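Local coordinates for putative pachytene checkpoint protein 2 (Caenorhabditis elegans, PDB 4XGU) that probably acts in meiotic chromosome recombination as a hexameric AAA+ ATPase that binds and hydrolyses ATP to remodel partner proteins, at residues K227-Q230 with K231-Q235; Q283-R286 with I287-R290. All blocks are in the same frame, centred on the assembly; numbering follows the deposited sequence.

Interaction 1: residues K227-Q230 with K231-Q235; sequences KLVQ and KMFDQ
Val229 and Phe233 meet one turn apart in the first turns of helix 228-241, a local i to i+4 contact within the AAA+ ATPase domain. Backbone bonds of the same spacing join the amides of Met232 and Asp234 to the carbonyls of Leu228 and Gln230. The side chains of Val229 and Phe233 lie side by side and point the same way. CG1 of Val229 is 3.9 Å from CE1 of Phe233. In Phe233, CG is anti to the carbonyl carbon (chi1 -83°). This swings the ring back along the helix, where the carbonyl O of Val229 lies at its edge, near the ring plane and 3.0 Å from CD1. The same oxygen accepts the backbone hydrogen bond of Phe233 N. Both side chains are buried against Leu280 of helix 275-288, and Val229 also touches Phe218 and Phe222 of helix 217-224.

Gln230, Asp234, Lys227 and Lys231 carry the polar side-chain contacts. NE2 of Gln230 reaches OD2 of Asp234 in a weak hydrogen bond of 3.4 Å, with the amide and carboxylate planes 43° apart. Lys227 bends at its second torsion, and its NZ comes 3.5 Å from CD of Lys231. The two NZ atoms are 4.7 Å apart, so their like charges probably repel mildly. Val229 and Phe233 thus pack into the buried face, while Asp234 is probably held mainly by its salt bridge to Arg286, its Gln230 bond being long and weak.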
ATOM      1  N   LYS B 227      -4.396 -24.178  -3.781  1.00147.77           N
ATOM      2  CA  LYS B 227      -5.447 -24.805  -2.984  1.00142.15           C
ATOM      3  C   LYS B 227      -4.928 -26.050  -2.278  1.00141.83           C
ATOM      4  O   LYS B 227      -5.510 -26.504  -1.294  1.00145.16           O
ATOM      5  CB  LYS B 227      -6.649 -25.162  -3.868  1.00139.21           C
ATOM      6  CG  LYS B 227      -6.375 -26.246  -4.908  1.00136.63           C
ATOM      7  CD  LYS B 227      -6.851 -27.615  -4.442  1.00133.67           C
ATOM      8  CE  LYS B 227      -6.430 -28.715  -5.403  1.00135.28           C
ATOM      9  NZ  LYS B 227      -6.863 -30.064  -4.936  1.00135.44           N
ATOM     10  N   LEU B 228      -3.827 -26.594  -2.786  1.00137.05           N
ATOM     11  CA  LEU B 228      -3.360 -27.913  -2.374  1.00129.43           C
ATOM     12  C   LEU B 228      -2.677 -27.945  -1.009  1.00123.23           C
ATOM     13  O   LEU B 228      -2.306 -29.017  -0.533  1.00121.03           O
ATOM     14  CB  LEU B 228      -2.416 -28.478  -3.433  1.00125.03           C
ATOM     15  CG  LEU B 228      -1.352 -27.517  -3.958  1.00119.75           C
ATOM     16  CD1 LEU B 228       0.038 -28.002  -3.584  1.00111.24           C
ATOM     17  CD2 LEU B 228      -1.491 -27.359  -5.465  1.00123.90           C
ATOM     18  N   VAL B 229      -2.504 -26.787  -0.380  1.00118.93           N
ATOM     19  CA  VAL B 229      -2.078 -26.771   1.013  1.00110.48           C
ATOM     20  C   VAL B 229      -3.164 -27.465   1.823  1.00109.43           C
ATOM     21  O   VAL B 229      -2.880 -28.260   2.718  1.00108.57           O
ATOM     22  CB  VAL B 229      -1.841 -25.345   1.544  1.00112.06           C
ATOM     23  CG1 VAL B 229      -1.468 -25.383   3.020  1.00105.61           C
ATOM     24  CG2 VAL B 229      -0.758 -24.648   0.735  1.00115.30           C
ATOM     25  N   GLN B 230      -4.414 -27.168   1.481  1.00113.35           N
ATOM     26  CA  GLN B 230      -5.564 -27.852   2.061  1.00116.03           C
ATOM     27  C   GLN B 230      -5.542 -29.338   1.722  1.00122.49           C
ATOM     28  O   GLN B 230      -5.748 -30.188   2.589  1.00127.84           O
ATOM     29  CB  GLN B 230      -6.867 -27.222   1.564  1.00117.55           C
ATOM     30  CG  GLN B 230      -8.084 -28.111   1.741  1.00123.08           C
ATOM     31  CD  GLN B 230      -9.169 -27.451   2.559  1.00132.66           C
ATOM     32  OE1 GLN B 230      -9.261 -26.226   2.616  1.00140.25           O
ATOM     33  NE2 GLN B 230      -9.998 -28.263   3.207  1.00133.53           N
ATOM     34  N   LYS B 231      -5.291 -29.640   0.452  1.00123.83           N
ATOM     35  CA  LYS B 231      -5.232 -31.017  -0.028  1.00124.88           C
ATOM     36  C   LYS B 231      -4.130 -31.806   0.673  1.00121.62           C
ATOM     37  O   LYS B 231      -4.304 -32.981   1.002  1.00122.82           O
ATOM     38  CB  LYS B 231      -5.014 -31.038  -1.543  1.00126.70           C
ATOM     39  CG  LYS B 231      -4.822 -32.424  -2.131  1.00130.66           C
ATOM     40  CD  LYS B 231      -4.524 -32.349  -3.619  1.00137.32           C
ATOM     41  CE  LYS B 231      -4.249 -33.729  -4.197  1.00139.07           C
ATOM     42  NZ  LYS B 231      -3.932 -33.679  -5.652  1.00141.32           N
ATOM     43  N   MET B 232      -2.997 -31.151   0.903  1.00114.11           N
ATOM     44  CA  MET B 232      -1.865 -31.791   1.559  1.00103.53           C
ATOM     45  C   MET B 232      -2.186 -32.108   3.013  1.00106.92           C
ATOM     46  O   MET B 232      -1.908 -33.205   3.496  1.00110.76           O
ATOM     47  CB  MET B 232      -0.626 -30.901   1.476  1.00 93.40           C
ATOM     48  CG  MET B 232       0.618 -31.508   2.097  1.00 84.08           C
ATOM     49  SD  MET B 232       2.039 -30.411   1.954  1.00113.46           S
ATOM     50  CE  MET B 232       1.398 -28.938   2.743  1.00 94.83           C
ATOM     51  N   PHE B 233      -2.777 -31.139   3.704  1.00103.47           N
ATOM     52  CA  PHE B 233      -3.116 -31.301   5.110  1.00100.00           C
ATOM     53  C   PHE B 233      -4.290 -32.263   5.293  1.00105.56           C
ATOM     54  O   PHE B 233      -4.419 -32.902   6.338  1.00109.09           O
ATOM     55  CB  PHE B 233      -3.425 -29.940   5.738  1.00 98.71           C
ATOM     56  CG  PHE B 233      -2.200 -29.187   6.182  1.00103.11           C
ATOM     57  CD1 PHE B 233      -1.338 -28.617   5.260  1.00106.21           C
ATOM     58  CD2 PHE B 233      -1.907 -29.049   7.528  1.00106.23           C
ATOM     59  CE1 PHE B 233      -0.211 -27.927   5.673  1.00105.91           C
ATOM     60  CE2 PHE B 233      -0.782 -28.362   7.945  1.00105.82           C
ATOM     61  CZ  PHE B 233       0.067 -27.801   7.016  1.00103.29           C
ATOM     62  N   ASP B 234      -5.135 -32.370   4.271  1.00107.57           N
ATOM     63  CA  ASP B 234      -6.251 -33.313   4.296  1.00114.25           C
ATOM     64  C   ASP B 234      -5.748 -34.753   4.324  1.00119.18           C
ATOM     65  O   ASP B 234      -6.377 -35.630   4.916  1.00122.81           O
ATOM     66  CB  ASP B 234      -7.169 -33.100   3.091  1.00119.51           C
ATOM     67  CG  ASP B 234      -8.242 -32.059   3.351  1.00126.23           C
ATOM     68  OD1 ASP B 234      -8.843 -32.086   4.446  1.00127.44           O
ATOM     69  OD2 ASP B 234      -8.482 -31.214   2.462  1.00129.78           O
ATOM     70  N   GLN B 235      -4.610 -34.990   3.678  1.00118.90           N
ATOM     71  CA  GLN B 235      -3.988 -36.308   3.696  1.00114.80           C
ATOM     72  C   GLN B 235      -3.369 -36.594   5.059  1.00103.95           C
ATOM     73  O   GLN B 235      -3.440 -37.718   5.558  1.00104.23           O
ATOM     74  CB  GLN B 235      -2.927 -36.424   2.601  1.00122.35           C
ATOM     75  CG  GLN B 235      -2.181 -37.743   2.627  1.00132.20           C
ATOM     76  CD  GLN B 235      -1.384 -37.991   1.366  1.00146.47           C
ATOM     77  OE1 GLN B 235      -1.034 -37.059   0.642  1.00154.39           O
ATOM     78  NE2 GLN B 235      -1.101 -39.259   1.089  1.00149.71           N
TER

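Interaction 2: residues Q283-R286 with I287-R290; sequences QIDR and IRRR
Arg288 folds its aliphatic part back over the turn before it. Its CG sits between the backbone N and the carbonyl carbon (chi1 45°). From there it touches two carbonyls at once, 3.1 Å from Ile284 O and 3.2 Å from Asp285 O. The backbone N of Arg288 bonds to the same Ile284 O. Arg289 comes to Asp285 O from another direction. Its CG lies 3.8 Å from that oxygen, and its guanidinium stands oblique to it, with NE 3.7 Å away.

Ile287 lies against the carbonyl O of Gln283, with CG1 3.3 Å from it, while its backbone N donates to that oxygen. Its side chain is buried against Ile236 of helix 228-241 and Val293 and Ile295 of strand 293-299. The segment lies toward the C-terminal part of helix 275-288, ahead of strand 293-299 in the parallel core of the AAA+ domain. The helix packs on that strand and against helix 228-241, which itself reaches strand 206-212.

In Arg286 CG stands anti to the backbone N, and the chain runs extended to CD and then turns at chi3 (68°). The turn brings NE round to a weak bond with OE1 of Gln283, and the amide carbon CD of Gln283 lies at the edge of the guanidinium, in its plane. NH1 of Arg286 forms a salt bridge with Asp237, which also pairs with Arg290. Asp285 has Arg312 as its main ionic partner; NH1 of Arg288 stays 4.6 Å from Asp285 OD1, while NH2 of Arg288 makes a weak hydrogen bond to Asn172.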
ATOM      1  N   GLN B 283      -5.240 -24.830   8.624  1.00102.41           N
ATOM      2  CA  GLN B 283      -4.938 -26.251   8.499  1.00 96.84           C
ATOM      3  C   GLN B 283      -4.044 -26.725   9.638  1.00 93.62           C
ATOM      4  O   GLN B 283      -4.132 -27.877  10.065  1.00 95.85           O
ATOM      5  CB  GLN B 283      -4.277 -26.549   7.152  1.00 94.58           C
ATOM      6  CG  GLN B 283      -5.230 -26.472   5.981  1.00 98.73           C
ATOM      7  CD  GLN B 283      -6.533 -27.184   6.260  1.00101.36           C
ATOM      8  OE1 GLN B 283      -6.561 -28.400   6.448  1.00 98.56           O
ATOM      9  NE2 GLN B 283      -7.621 -26.427   6.304  1.00107.46           N
ATOM     10  N   ILE B 284      -3.186 -25.833  10.125  1.00 89.41           N
ATOM     11  CA  ILE B 284      -2.372 -26.124  11.300  1.00 80.00           C
ATOM     12  C   ILE B 284      -3.276 -26.337  12.508  1.00 75.83           C
ATOM     13  O   ILE B 284      -3.089 -27.281  13.274  1.00 76.51           O
ATOM     14  CB  ILE B 284      -1.365 -24.994  11.601  1.00 75.76           C
ATOM     15  CG1 ILE B 284      -0.208 -25.026  10.604  1.00 78.99           C
ATOM     16  CG2 ILE B 284      -0.815 -25.129  13.006  1.00 72.44           C
ATOM     17  CD1 ILE B 284       0.826 -23.947  10.840  1.00 78.87           C
ATOM     18  N   ASP B 285      -4.267 -25.466  12.657  1.00 83.64           N
ATOM     19  CA  ASP B 285      -5.197 -25.536  13.779  1.00 92.18           C
ATOM     20  C   ASP B 285      -6.013 -26.825  13.796  1.00 93.54           C
ATOM     21  O   ASP B 285      -6.276 -27.385  14.862  1.00 94.53           O
ATOM     22  CB  ASP B 285      -6.141 -24.335  13.760  1.00102.87           C
ATOM     23  CG  ASP B 285      -5.557 -23.127  14.460  1.00111.13           C
ATOM     24  OD1 ASP B 285      -4.330 -22.915  14.359  1.00106.67           O
ATOM     25  OD2 ASP B 285      -6.325 -22.396  15.122  1.00120.34           O
ATOM     26  N   ARG B 286      -6.421 -27.288  12.618  1.00 92.79           N
ATOM     27  CA  ARG B 286      -7.199 -28.517  12.518  1.00 92.84           C
ATOM     28  C   ARG B 286      -6.394 -29.714  12.993  1.00 91.67           C
ATOM     29  O   ARG B 286      -6.897 -30.583  13.704  1.00 96.98           O
ATOM     30  CB  ARG B 286      -7.662 -28.750  11.080  1.00 95.28           C
ATOM     31  CG  ARG B 286      -8.210 -30.151  10.840  1.00 96.91           C
ATOM     32  CD  ARG B 286      -9.088 -30.208   9.604  1.00102.56           C
ATOM     33  NE  ARG B 286      -8.326 -30.004   8.379  1.00105.63           N
ATOM     34  CZ  ARG B 286      -8.272 -30.878   7.379  1.00111.95           C
ATOM     35  NH1 ARG B 286      -8.941 -32.021   7.459  1.00111.63           N
ATOM     36  NH2 ARG B 286      -7.553 -30.609   6.297  1.00116.87           N
ATOM     37  N   ILE B 287      -5.130 -29.737  12.597  1.00 91.32           N
ATOM     38  CA  ILE B 287      -4.258 -30.874  12.833  1.00 88.84           C
ATOM     39  C   ILE B 287      -3.872 -31.048  14.308  1.00 84.66           C
ATOM     40  O   ILE B 287      -3.907 -32.162  14.839  1.00 78.46           O
ATOM     41  CB  ILE B 287      -2.994 -30.743  11.962  1.00 92.96           C
ATOM     42  CG1 ILE B 287      -3.331 -31.092  10.512  1.00102.53           C
ATOM     43  CG2 ILE B 287      -1.883 -31.624  12.465  1.00 89.69           C
ATOM     44  CD1 ILE B 287      -2.147 -31.567   9.709  1.00109.36           C
ATOM     45  N   ARG B 288      -3.529 -29.945  14.969  1.00 84.51           N
ATOM     46  CA  ARG B 288      -3.056 -29.983  16.353  1.00 77.59           C
ATOM     47  C   ARG B 288      -4.118 -30.441  17.355  1.00 76.28           C
ATOM     48  O   ARG B 288      -3.788 -30.819  18.479  1.00 77.47           O
ATOM     49  CB  ARG B 288      -2.530 -28.606  16.764  1.00 76.82           C
ATOM     50  CG  ARG B 288      -3.427 -27.458  16.345  1.00 85.18           C
ATOM     51  CD  ARG B 288      -2.924 -26.127  16.871  1.00 90.07           C
ATOM     52  NE  ARG B 288      -3.318 -25.920  18.260  1.00103.34           N
ATOM     53  CZ  ARG B 288      -3.018 -24.837  18.968  1.00117.67           C
ATOM     54  NH1 ARG B 288      -2.313 -23.859  18.419  1.00118.11           N
ATOM     55  NH2 ARG B 288      -3.423 -24.733  20.229  1.00127.34           N
ATOM     56  N   ARG B 289      -5.384 -30.411  16.951  1.00 74.15           N
ATOM     57  CA  ARG B 289      -6.477 -30.797  17.841  1.00 77.42           C
ATOM     58  C   ARG B 289      -6.451 -32.279  18.183  1.00 80.98           C
ATOM     59  O   ARG B 289      -6.960 -32.692  19.225  1.00 85.61           O
ATOM     60  CB  ARG B 289      -7.827 -30.438  17.223  1.00 84.00           C
ATOM     61  CG  ARG B 289      -8.306 -29.053  17.592  1.00 93.94           C
ATOM     62  CD  ARG B 289      -9.617 -28.705  16.913  1.00105.53           C
ATOM     63  NE  ARG B 289      -9.626 -27.305  16.500  1.00116.88           N
ATOM     64  CZ  ARG B 289      -9.824 -26.281  17.325  1.00125.02           C
ATOM     65  NH1 ARG B 289     -10.039 -26.495  18.617  1.00127.05           N
ATOM     66  NH2 ARG B 289      -9.806 -25.040  16.858  1.00128.16           N
ATOM     67  N   ARG B 290      -5.858 -33.078  17.305  1.00 84.63           N
ATOM     68  CA  ARG B 290      -5.770 -34.514  17.531  1.00 89.27           C
ATOM     69  C   ARG B 290      -4.779 -34.838  18.646  1.00 92.17           C
ATOM     70  O   ARG B 290      -3.794 -34.126  18.842  1.00 92.66           O
ATOM     71  CB  ARG B 290      -5.365 -35.230  16.245  1.00 88.12           C
ATOM     72  CG  ARG B 290      -6.123 -34.769  15.017  1.00 83.35           C
ATOM     73  CD  ARG B 290      -6.921 -35.908  14.412  1.00 87.45           C
ATOM     74  NE  ARG B 290      -7.751 -35.453  13.301  1.00 93.89           N
ATOM     75  CZ  ARG B 290      -8.689 -36.192  12.723  1.00101.33           C
ATOM     76  NH1 ARG B 290      -8.921 -37.425  13.150  1.00101.32           N
ATOM     77  NH2 ARG B 290      -9.401 -35.697  11.720  1.00111.47           N
TER

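Interactions 1 and 2 lie on neighbouring helices, 228-241 and 275-288, with centres about 13 Å apart, and they touch directly. The ring of Phe233 packs on two side chains of the second helix: its CD2 is 3.3 Å from CD1 of Ile287 and 3.5 Å from CB of Gln283. Beside this apolar join runs a salt bridge, Asp234 OD1 to Arg286 NH2, 2.7 Å long. Arg286, which also lies beside Gln283 of its own helix, thus reaches across to Asp234. Both interactions belong to the AAA+ ATPase domain but lie away from the ADP pocket and the P-loop, and no other subunit touches their segments.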